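Local coordinates for protein major allergen Alt a 1 (Alternaria alternata, PDB 3V0R) that may bind host plant thaumatin-like proteins and inhibit their beta-glucanase activity, and forms a disulfide-linked homodimer, at residues Glu11-Trp16 against Ala40-Thr45; Val15-Glu20 against Val119-Ile124; Tyr22-Glu27 against Asp113-Gly118. One frame throughout, in Å; residues are numbered along the deposited sequence. Where two conformers were deposited one is given.

Interaction 1 of 3, residues Glu11-Trp16 against Ala40-Thr45. With 8AC (8-aminooctanoic acid), chain L; 0FU (2,5,6-triaminopyrimidin-4-ol), chain J; SO4 (sulfate ion), chain E.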
loop_
_atom_site.group_PDB
_atom_site.type_symbol
_atom_site.label_atom_id
_atom_site.label_comp_id
_atom_site.label_asym_id
_atom_site.label_seq_id
_atom_site.Cartn_x
_atom_site.Cartn_y
_atom_site.Cartn_z
ATOM N N GLU A 11 26.654 -12.866 6.441
ATOM C CA GLU A 11 26.507 -12.920 5.004
ATOM C C GLU A 11 26.274 -14.316 4.533
ATOM O O GLU A 11 26.894 -15.246 5.037
ATOM C CB GLU A 11 27.774 -12.352 4.326
ATOM C CG GLU A 11 27.609 -12.165 2.830
ATOM C CD GLU A 11 27.718 -13.460 1.989
ATOM O OE1 GLU A 11 28.484 -14.381 2.394
ATOM O OE2 GLU A 11 27.053 -13.556 0.899
ATOM N N GLY A 12 25.408 -14.452 3.546
ATOM C CA GLY A 12 25.192 -15.737 2.936
ATOM C C GLY A 12 23.978 -15.696 2.022
ATOM O O GLY A 12 23.121 -14.853 2.160
ATOM N N ASP A 13 23.861 -16.654 1.141
ATOM C CA ASP A 13 22.691 -16.697 0.258
ATOM C C ASP A 13 21.405 -16.907 1.037
ATOM O O ASP A 13 20.342 -16.561 0.546
ATOM C CB ASP A 13 22.813 -17.815 -0.754
ATOM C CG ASP A 13 23.753 -17.495 -1.911
ATOM O OD1 ASP A 13 23.999 -16.352 -2.243
ATOM O OD2 ASP A 13 24.284 -18.467 -2.500
ATOM N N TYR A 14 21.503 -17.545 2.223
ATOM C CA TYR A 14 20.322 -17.852 3.044
ATOM C C TYR A 14 20.331 -17.083 4.363
ATOM O O TYR A 14 19.623 -17.429 5.307
ATOM C CB TYR A 14 20.261 -19.367 3.270
ATOM C CG TYR A 14 19.988 -20.078 1.956
ATOM C CD1 TYR A 14 21.005 -20.632 1.242
ATOM C CD2 TYR A 14 18.704 -20.118 1.435
ATOM C CE1 TYR A 14 20.781 -21.260 0.010
ATOM C CE2 TYR A 14 18.469 -20.755 0.218
ATOM C CZ TYR A 14 19.505 -21.268 -0.470
ATOM O OH TYR A 14 19.278 -21.885 -1.680
ATOM N N VAL A 15 21.129 -16.024 4.402
ATOM C CA VAL A 15 21.247 -15.138 5.556
ATOM C C VAL A 15 20.776 -13.730 5.235
ATOM O O VAL A 15 21.237 -13.097 4.250
ATOM C CB VAL A 15 22.720 -15.112 6.028
ATOM C CG1 VAL A 15 22.860 -14.171 7.251
ATOM C CG2 VAL A 15 23.177 -16.533 6.387
ATOM N N TRP A 16 19.797 -13.256 5.997
ATOM C CA TRP A 16 19.197 -11.940 5.825
ATOM C C TRP A 16 19.398 -11.102 7.038
ATOM O O TRP A 16 19.474 -11.654 8.158
ATOM C CB TRP A 16 17.722 -12.048 5.514
ATOM C CG TRP A 16 17.355 -12.710 4.226
ATOM C CD1 TRP A 16 18.162 -13.027 3.165
ATOM C CD2 TRP A 16 16.014 -13.161 3.817
ATOM N NE1 TRP A 16 17.432 -13.606 2.163
ATOM C CE2 TRP A 16 16.133 -13.699 2.527
ATOM C CE3 TRP A 16 14.778 -13.167 4.435
ATOM C CZ2 TRP A 16 15.048 -14.227 1.840
ATOM C CZ3 TRP A 16 13.699 -13.665 3.744
ATOM C CH2 TRP A 16 13.847 -14.238 2.487
ATOM N N ALA A 40 18.554 -8.771 2.009
ATOM C CA ALA A 40 19.523 -9.789 1.624
ATOM C C ALA A 40 20.921 -9.320 1.935
ATOM O O ALA A 40 21.180 -8.106 1.951
ATOM C CB ALA A 40 19.424 -10.134 0.131
ATOM N N THR A 41 21.801 -10.259 2.253
ATOM C CA THR A 41 23.215 -9.960 2.507
ATOM C C THR A 41 24.137 -10.375 1.375
ATOM O O THR A 41 25.325 -10.104 1.429
ATOM C CB THR A 41 23.699 -10.688 3.782
ATOM O OG1 THR A 41 23.627 -12.104 3.604
ATOM C CG2 THR A 41 22.834 -10.302 4.999
ATOM N N ASN A 42 23.639 -11.068 0.359
ATOM C CA ASN A 42 24.467 -11.642 -0.654
ATOM C C ASN A 42 24.604 -10.771 -1.923
ATOM O O ASN A 42 24.985 -11.299 -2.983
ATOM C CB ASN A 42 23.960 -13.028 -1.036
ATOM C CG ASN A 42 22.649 -12.985 -1.843
ATOM O OD1 ASN A 42 21.975 -11.932 -1.885
ATOM N ND2 ASN A 42 22.266 -14.146 -2.428
ATOM N N GLY A 43 24.268 -9.495 -1.836
ATOM C CA GLY A 43 24.278 -8.605 -3.003
ATOM C C GLY A 43 23.013 -8.690 -3.855
ATOM O O GLY A 43 22.874 -7.954 -4.797
ATOM N N GLY A 44 22.054 -9.561 -3.505
ATOM C CA GLY A 44 20.769 -9.506 -4.183
ATOM C C GLY A 44 19.950 -8.278 -3.821
ATOM O O GLY A 44 20.200 -7.599 -2.866
ATOM N N THR A 45 18.894 -8.067 -4.566
ATOM C CA THR A 45 18.059 -6.900 -4.438
ATOM C C THR A 45 17.098 -6.823 -3.255
ATOM O O THR A 45 16.671 -5.714 -2.876
ATOM C CB THR A 45 17.346 -6.724 -5.791
ATOM O OG1 THR A 45 18.225 -5.932 -6.570
ATOM C CG2 THR A 45 16.117 -6.063 -5.692
HETATM N NAA 8AC L . 22.570 -20.623 -6.243
HETATM O OAB 8AC L . 15.344 -17.979 0.464
HETATM O OAC 8AC L . 14.750 -16.577 -1.040
HETATM C CAD 8AC L . 21.389 -19.825 -5.885
HETATM C CAE 8AC L . 21.479 -19.459 -4.419
HETATM C CAF 8AC L . 20.709 -18.193 -4.098
HETATM C CAG 8AC L . 19.392 -18.610 -3.427
HETATM C CAH 8AC L . 18.948 -17.616 -2.417
HETATM C CAI 8AC L . 17.471 -17.913 -2.026
HETATM C CAJ 8AC L . 17.108 -17.145 -0.776
HETATM C CAK 8AC L . 15.602 -17.242 -0.459
HETATM C C4 0FU J . 16.544 -19.968 -5.518
HETATM N N3 0FU J . 17.469 -20.881 -5.914
HETATM C C2 0FU J . 17.713 -22.019 -5.207
HETATM N NAA 0FU J . 18.639 -22.880 -5.653
HETATM N N1 0FU J . 17.039 -22.300 -4.070
HETATM C C6 0FU J . 16.099 -21.416 -3.625
HETATM N NAB 0FU J . 15.437 -21.674 -2.522
HETATM C C5 0FU J . 15.821 -20.216 -4.338
HETATM N NAC 0FU J . 14.890 -19.311 -3.937
HETATM O O4 0FU J . 16.283 -18.802 -6.209
HETATM S S SO4 E . 30.151 -13.619 8.414
HETATM O O1 SO4 E . 29.055 -14.475 7.954
HETATM O O2 SO4 E . 31.251 -14.319 9.132
HETATM O O3 SO4 E . 30.658 -13.031 7.135
HETATM O O4 SO4 E . 29.769 -12.551 9.366
HETATM O O HOH W 1 21.342 -12.999 1.203
#
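Thr41 OG1 bridges the two ends of the type I beta turn Gly12-Val15. Thr41 CB lies 3.8 Å from Glu11 CA and near the carbonyl of Val15. A chi1 of 63° puts OG1 where it can reach both Gly12 N and Val15 O. OG1 accepts from Gly12 N at 2.9 Å. It donates to Val15 O at 2.7 Å, arriving well above the carbonyl plane. The methyl CG2 lies beside the same carbonyl, 3.3 Å from Val15 O. A water adds a bridge from Gly12 O to Thr41 N. Asn42 ND2 donates to Asp13 OD1 at 2.8 Å, nearly straight (N-H...O 176°). The oxygen is met on its anti side, and the amide and carboxylate planes stand 82° apart. Asn42 OD1 accepts from Gly44 N, which makes an Asx turn. Asn42 ND2 also bonds Val88 O of the second subunit. Trp16 CD1 packs on Ala40 CA at 3.8 Å, in an antiparallel non-hydrogen-bonded pair. Asp13, Tyr14 and Trp16 line the 8-aminooctanoic acid pocket. The contact is mainly polar: one hydroxyl, used as donor and acceptor, ties the turn to the 40-45 loop, and the amide probably helps to position Asp13, whose OD2 lies near the ligand.

Interaction 2 of 3, residues Val15-Glu20 against Val119-Ile124; sequences VWKISE and VADAYI. With SO4 (sulfate ion), chain B.
Ile124 CD1 packs against Trp16 CB at 3.7 Å and reaches CE3 of the indole. A chi1 of 54° brings Ile124 CG1 close to Trp16 CB and O, and chi2, at an unstaggered 92°, then sets CD1. The other branch, CG2, meets Ile18 CG1 at 4.0 Å, the two side chains crossing at about a right angle. Ala98 and Leu100 of strand 93-106 and Ile38 of strand 33-40 extend this apolar layer. The two strands are antiparallel neighbours in the beta barrel of the Alt a 1 fold. Four backbone hydrogen bonds join them, two in the pair Trp16-Ile124 and two in the pair Ile18-Ala122. Between these lies the non-hydrogen-bonded pair Lys17-Tyr123, whose side chains are on the other face of the sheet. They run side by side and point the same way, with Lys17 CB 3.8 Å from Tyr123 CE2 and Lys17 CD 3.5 Å from Tyr123 OH. Lys17 bends at chi3 (90°). Its NZ is 4.2 Å from Asp121 OD2, too far for a salt bridge. NZ instead bonds Asn109 OD1 of the third subunit and sulfate O1, the latter at 3.1 Å. A water donates to Asp121 OD1 at 2.8 Å and accepts from Glu20 N.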
loop_
_atom_site.group_PDB
_atom_site.type_symbol
_atom_site.label_atom_id
_atom_site.label_comp_id
_atom_site.label_asym_id
_atom_site.label_seq_id
_atom_site.Cartn_x
_atom_site.Cartn_y
_atom_site.Cartn_z
ATOM N N VAL A 15 21.129 -16.024 4.402
ATOM C CA VAL A 15 21.247 -15.138 5.556
ATOM C C VAL A 15 20.776 -13.730 5.235
ATOM O O VAL A 15 21.237 -13.097 4.250
ATOM C CB VAL A 15 22.720 -15.112 6.028
ATOM C CG1 VAL A 15 22.860 -14.171 7.251
ATOM C CG2 VAL A 15 23.177 -16.533 6.387
ATOM N N TRP A 16 19.797 -13.256 5.997
ATOM C CA TRP A 16 19.197 -11.940 5.825
ATOM C C TRP A 16 19.398 -11.102 7.038
ATOM O O TRP A 16 19.474 -11.654 8.158
ATOM C CB TRP A 16 17.722 -12.048 5.514
ATOM C CG TRP A 16 17.355 -12.710 4.226
ATOM C CD1 TRP A 16 18.162 -13.027 3.165
ATOM C CD2 TRP A 16 16.014 -13.161 3.817
ATOM N NE1 TRP A 16 17.432 -13.606 2.163
ATOM C CE2 TRP A 16 16.133 -13.699 2.527
ATOM C CE3 TRP A 16 14.778 -13.167 4.435
ATOM C CZ2 TRP A 16 15.048 -14.227 1.840
ATOM C CZ3 TRP A 16 13.699 -13.665 3.744
ATOM C CH2 TRP A 16 13.847 -14.238 2.487
ATOM N N LYS A 17 19.432 -9.770 6.876
ATOM C CA LYS A 17 19.626 -8.844 7.995
ATOM C C LYS A 17 18.283 -8.281 8.356
ATOM O O LYS A 17 17.516 -7.904 7.447
ATOM C CB LYS A 17 20.509 -7.702 7.508
ATOM C CG LYS A 17 20.810 -6.668 8.582
ATOM C CD LYS A 17 21.782 -5.615 8.026
ATOM C CE LYS A 17 20.982 -4.480 7.403
ATOM N NZ LYS A 17 21.858 -3.325 6.985
ATOM N N ILE A 18 17.993 -8.216 9.660
ATOM C CA ILE A 18 16.773 -7.673 10.188
ATOM C C ILE A 18 17.188 -6.394 10.919
ATOM O O ILE A 18 18.141 -6.350 11.695
ATOM C CB ILE A 18 16.030 -8.597 11.174
ATOM C CG1 ILE A 18 15.890 -9.995 10.590
ATOM C CG2 ILE A 18 14.689 -7.940 11.596
ATOM C CD1 ILE A 18 14.914 -10.140 9.424
ATOM N N SER A 19 16.495 -5.323 10.630
ATOM C CA SER A 19 16.817 -4.015 11.210
ATOM C C SER A 19 15.549 -3.141 11.324
ATOM O O SER A 19 14.464 -3.461 10.787
ATOM C CB SER A 19 17.860 -3.247 10.362
ATOM O OG SER A 19 17.347 -3.037 9.063
ATOM N N GLU A 20 15.718 -2.025 12.025
ATOM C CA GLU A 20 14.602 -1.046 12.233
ATOM C C GLU A 20 13.288 -1.662 12.743
ATOM O O GLU A 20 12.158 -1.367 12.326
ATOM C CB GLU A 20 14.457 -0.116 11.002
ATOM C CG GLU A 20 15.733 0.353 10.231
ATOM C CD GLU A 20 17.077 0.741 11.004
ATOM O OE1 GLU A 20 18.063 0.368 10.377
ATOM O OE2 GLU A 20 17.243 1.444 12.105
ATOM N N VAL A 119 17.305 -1.851 18.937
ATOM C CA VAL A 119 18.589 -1.300 19.379
ATOM C C VAL A 119 19.787 -1.972 18.710
ATOM O O VAL A 119 20.915 -1.517 18.866
ATOM C CB VAL A 119 18.730 -1.306 20.900
ATOM C CG1 VAL A 119 17.637 -0.447 21.510
ATOM C CG2 VAL A 119 18.723 -2.714 21.477
ATOM N N ALA A 120 19.537 -3.028 17.923
ATOM C CA ALA A 120 20.594 -3.761 17.244
ATOM C C ALA A 120 20.017 -4.502 16.079
ATOM O O ALA A 120 18.853 -4.928 16.125
ATOM C CB ALA A 120 21.252 -4.775 18.165
ATOM N N ASP A 121 20.830 -4.703 15.044
ATOM C CA ASP A 121 20.414 -5.547 13.938
ATOM C C ASP A 121 20.493 -7.012 14.383
ATOM O O ASP A 121 21.158 -7.302 15.365
ATOM C CB ASP A 121 21.362 -5.366 12.768
ATOM C CG ASP A 121 21.218 -4.022 12.074
ATOM O OD1 ASP A 121 20.357 -3.229 12.350
ATOM O OD2 ASP A 121 22.031 -3.779 11.170
ATOM N N ALA A 122 19.811 -7.907 13.670
ATOM C CA ALA A 122 19.874 -9.352 13.890
ATOM C C ALA A 122 20.024 -10.002 12.521
ATOM O O ALA A 122 19.615 -9.441 11.530
ATOM C CB ALA A 122 18.578 -9.882 14.566
ATOM N N TYR A 123 20.599 -11.194 12.484
ATOM C CA TYR A 123 20.790 -11.934 11.264
ATOM C C TYR A 123 20.048 -13.238 11.350
ATOM O O TYR A 123 20.105 -13.935 12.395
ATOM C CB TYR A 123 22.252 -12.111 11.047
ATOM C CG TYR A 123 22.916 -10.835 10.655
ATOM C CD1 TYR A 123 23.346 -9.919 11.614
ATOM C CD2 TYR A 123 23.056 -10.483 9.304
ATOM C CE1 TYR A 123 23.866 -8.666 11.211
ATOM C CE2 TYR A 123 23.631 -9.296 8.911
ATOM C CZ TYR A 123 24.033 -8.399 9.853
ATOM O OH TYR A 123 24.568 -7.244 9.431
ATOM N N ILE A 124 19.308 -13.607 10.327
ATOM C CA ILE A 124 18.543 -14.852 10.399
ATOM C C ILE A 124 19.146 -15.801 9.335
ATOM O O ILE A 124 19.594 -15.339 8.253
ATOM C CB ILE A 124 17.014 -14.637 10.122
ATOM C CG1 ILE A 124 16.658 -13.918 8.820
ATOM C CG2 ILE A 124 16.323 -13.924 11.275
ATOM C CD1 ILE A 124 16.403 -14.850 7.604
HETATM S S SO4 B . 20.439 -0.343 5.101
HETATM O O1 SO4 B . 19.733 -1.516 5.724
HETATM O O2 SO4 B . 21.745 -0.169 5.801
HETATM O O3 SO4 B . 20.652 -0.627 3.646
HETATM O O4 SO4 B . 19.711 0.955 5.222
HETATM O O HOH W 2 18.262 -2.141 13.927
#

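Interaction 3 of 3, residues Tyr22-Glu27 against Asp113-Gly118; sequences YGRKPE and DFVCQG. With 0FU (2,5,6-triaminopyrimidin-4-ol), chain K; SO4 (sulfate ion), chain C.
Tyr22 CA sends a CH to Cys116 O, where the antiparallel pairing of barrel strands 15-25 and 114-128 continues. Tyr22 itself stands opposite Gln117 in a non-hydrogen-bonded pair. In the conformers given, Tyr22 OH touches Val115 CG1. Over one face of the Tyr22 ring lies the amino group NAB of a bound triaminopyrimidinol; its approach is very short, and Tyr22 was deposited in two conformers, so the detail is doubtful. The ring also meets Tyr22 of the third subunit, so this region is part of a subunit interface. Gly23 follows, hydrogen-bonded to Cys116 in both directions, with Cys116 N to Gly23 O at 2.8 Å. Cys116 is held through SG in a disulfide to Cys104 of strand 93-106, which ties the next strand in as well. Arg24 stands opposite Val115. Its CG is anti to the backbone N (chi1 177°) and the chain runs extended to NE. This carries the guanidinium to Asp113, where NE donates to OD1 at 2.9 Å in a nearly straight salt bridge (N-H...O 171°). OD1 lies in the guanidinium plane, while NE reaches its syn side somewhat out of the carboxylate plane; the two groups are turned 83° apart. NH1 adds a weak bond to the same OD1 and another weak one to a sulfate. OD2 accepts from Asn109 N of the same chain, so both carboxylate oxygens have a partner. Lys25 pairs with Phe114 through two backbone bonds, both 2.9 Å: Lys25 N to Phe114 O, and Phe114 N to Lys25 O. Its side chain is extended beyond CG, and CE comes 4.2 Å from Cys116 SG. Past the last pair, Pro26 O still accepts a CH from Asp113 CA, at 3.5 Å.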
loop_
_atom_site.group_PDB
_atom_site.type_symbol
_atom_site.label_atom_id
_atom_site.label_comp_id
_atom_site.label_asym_id
_atom_site.label_seq_id
_atom_site.Cartn_x
_atom_site.Cartn_y
_atom_site.Cartn_z
ATOM N N TYR A 22 10.187 -1.919 14.911
ATOM C CA TYR A 22 9.291 -0.969 15.582
ATOM C C TYR A 22 8.145 -1.751 16.149
ATOM O O TYR A 22 7.769 -2.762 15.621
ATOM C CB TYR A 22 8.741 0.086 14.593
ATOM C CG TYR A 22 7.783 1.152 15.160
ATOM C CD1 TYR A 22 8.242 2.447 15.521
ATOM C CD2 TYR A 22 6.413 0.918 15.260
ATOM C CE1 TYR A 22 7.363 3.433 15.982
ATOM C CE2 TYR A 22 5.540 1.898 15.758
ATOM C CZ TYR A 22 6.012 3.135 16.132
ATOM O OH TYR A 22 5.122 4.113 16.546
ATOM N N GLY A 23 7.557 -1.243 17.214
ATOM C CA GLY A 23 6.266 -1.740 17.679
ATOM C C GLY A 23 5.577 -0.749 18.600
ATOM O O GLY A 23 6.234 0.079 19.217
ATOM N N ARG A 24 4.264 -0.818 18.662
ATOM C CA ARG A 24 3.527 0.030 19.554
ATOM C C ARG A 24 2.651 -0.853 20.445
ATOM O O ARG A 24 1.967 -1.727 19.950
ATOM C CB ARG A 24 2.668 1.036 18.784
ATOM C CG ARG A 24 1.836 1.882 19.750
ATOM C CD ARG A 24 0.995 2.892 19.033
ATOM N NE ARG A 24 0.085 3.523 19.971
ATOM C CZ ARG A 24 -1.145 3.867 19.700
ATOM N NH1 ARG A 24 -1.913 4.407 20.642
ATOM N NH2 ARG A 24 -1.613 3.786 18.465
ATOM N N LYS A 25 2.709 -0.598 21.730
ATOM C CA LYS A 25 1.848 -1.233 22.733
ATOM C C LYS A 25 0.964 -0.142 23.325
ATOM O O LYS A 25 1.416 0.623 24.176
ATOM C CB LYS A 25 2.726 -1.823 23.856
ATOM C CG LYS A 25 3.688 -2.915 23.389
ATOM C CD LYS A 25 4.568 -3.353 24.571
ATOM C CE LYS A 25 5.444 -4.548 24.195
ATOM N NZ LYS A 25 6.505 -4.767 25.285
ATOM N N PRO A 26 -0.278 -0.024 22.861
ATOM C CA PRO A 26 -1.164 1.102 23.208
ATOM C C PRO A 26 -1.556 1.121 24.659
ATOM O O PRO A 26 -1.851 2.206 25.225
ATOM C CB PRO A 26 -2.394 0.871 22.310
ATOM C CG PRO A 26 -2.327 -0.552 21.892
ATOM C CD PRO A 26 -0.898 -0.940 21.890
ATOM N N GLU A 27 -1.551 -0.065 25.258
ATOM C CA GLU A 27 -1.838 -0.196 26.661
ATOM C C GLU A 27 -0.712 -0.851 27.432
ATOM O O GLU A 27 -0.911 -1.310 28.548
ATOM C CB GLU A 27 -3.147 -0.987 26.838
ATOM C CG GLU A 27 -4.331 -0.308 26.165
ATOM C CD GLU A 27 -4.644 1.077 26.761
ATOM O OE1 GLU A 27 -4.280 1.342 27.925
ATOM O OE2 GLU A 27 -5.285 1.917 26.086
ATOM N N ASP A 113 0.671 4.057 26.914
ATOM C CA ASP A 113 1.144 3.952 25.557
ATOM C C ASP A 113 2.678 3.873 25.523
ATOM O O ASP A 113 3.378 4.761 26.070
ATOM C CB ASP A 113 0.649 5.180 24.790
ATOM C CG ASP A 113 1.077 5.188 23.348
ATOM O OD1 ASP A 113 0.796 4.172 22.675
ATOM O OD2 ASP A 113 1.655 6.256 22.919
ATOM N N PHE A 114 3.206 2.802 24.891
ATOM C CA PHE A 114 4.640 2.609 24.764
ATOM C C PHE A 114 4.975 2.320 23.328
ATOM O O PHE A 114 4.194 1.672 22.631
ATOM C CB PHE A 114 5.120 1.447 25.636
ATOM C CG PHE A 114 5.210 1.820 27.067
ATOM C CD1 PHE A 114 6.413 2.269 27.600
ATOM C CD2 PHE A 114 4.087 1.809 27.863
ATOM C CE1 PHE A 114 6.474 2.694 28.925
ATOM C CE2 PHE A 114 4.141 2.210 29.204
ATOM C CZ PHE A 114 5.348 2.655 29.728
ATOM N N VAL A 115 6.099 2.858 22.884
ATOM C CA VAL A 115 6.611 2.573 21.571
ATOM C C VAL A 115 7.998 1.941 21.750
ATOM O O VAL A 115 8.767 2.363 22.627
ATOM C CB VAL A 115 6.601 3.821 20.673
ATOM C CG1 VAL A 115 5.164 4.239 20.360
ATOM C CG2 VAL A 115 7.349 4.972 21.333
ATOM N N CYS A 116 8.285 0.897 20.957
ATOM C CA CYS A 116 9.479 0.092 21.049
ATOM C C CYS A 116 10.265 0.234 19.752
ATOM O O CYS A 116 9.666 0.260 18.678
ATOM C CB CYS A 116 9.119 -1.410 21.271
ATOM S SG CYS A 116 7.950 -1.572 22.648
ATOM N N GLN A 117 11.577 0.389 19.813
ATOM C CA GLN A 117 12.349 0.363 18.618
ATOM C C GLN A 117 13.628 -0.470 18.787
ATOM O O GLN A 117 14.159 -0.574 19.917
ATOM C CB GLN A 117 12.643 1.816 18.109
ATOM C CG GLN A 117 13.447 2.607 19.134
ATOM C CD GLN A 117 13.685 4.130 18.813
ATOM O OE1 GLN A 117 12.723 4.933 18.609
ATOM N NE2 GLN A 117 14.994 4.513 18.709
ATOM N N GLY A 118 14.064 -1.083 17.672
ATOM C CA GLY A 118 15.218 -1.963 17.679
ATOM C C GLY A 118 16.465 -1.174 18.163
ATOM O O GLY A 118 16.594 0.047 17.906
HETATM C C4 0FU K . 6.053 2.546 9.526
HETATM N N3 0FU K . 7.234 2.536 8.863
HETATM C C2 0FU K . 8.388 2.647 9.571
HETATM N NAA 0FU K . 9.555 2.651 8.904
HETATM N N1 0FU K . 8.394 2.742 10.925
HETATM C C6 0FU K . 7.230 2.789 11.591
HETATM N NAB 0FU K . 7.071 2.924 12.919
HETATM C C5 0FU K . 6.075 2.676 10.897
HETATM N NAC 0FU K . 4.949 2.695 11.587
HETATM O O4 0FU K . 4.803 2.440 8.936
HETATM S S SO4 C . -5.572 6.354 19.298
HETATM O O1 SO4 C . -4.948 7.494 18.542
HETATM O O2 SO4 C . -5.568 6.710 20.748
HETATM O O3 SO4 C . -6.973 6.158 18.805
HETATM O O4 SO4 C . -4.846 5.055 19.174
#

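In the fold
All three contacts use strand 15-25, and all are partly buried. Interactions 2 and 3 pair it with strand 114-128, and interaction 3 is nested in the chain loop closed by interaction 2. Interaction 1 joins the turn before the strand and its first residues to the loop after strand 33-40. Interaction 2 lies nearest the core, about 9 Å from the chain centre, and is the most apolar. Interactions 1 and 3 lie about 16 and 15 Å out, on opposite sides of that centre, and depend more on polar side chains; interaction 1 includes the exposed Glu11. Interactions 1 and 2 touch through Thr41. Interaction 1 meets the second subunit, interactions 2 and 3 the third.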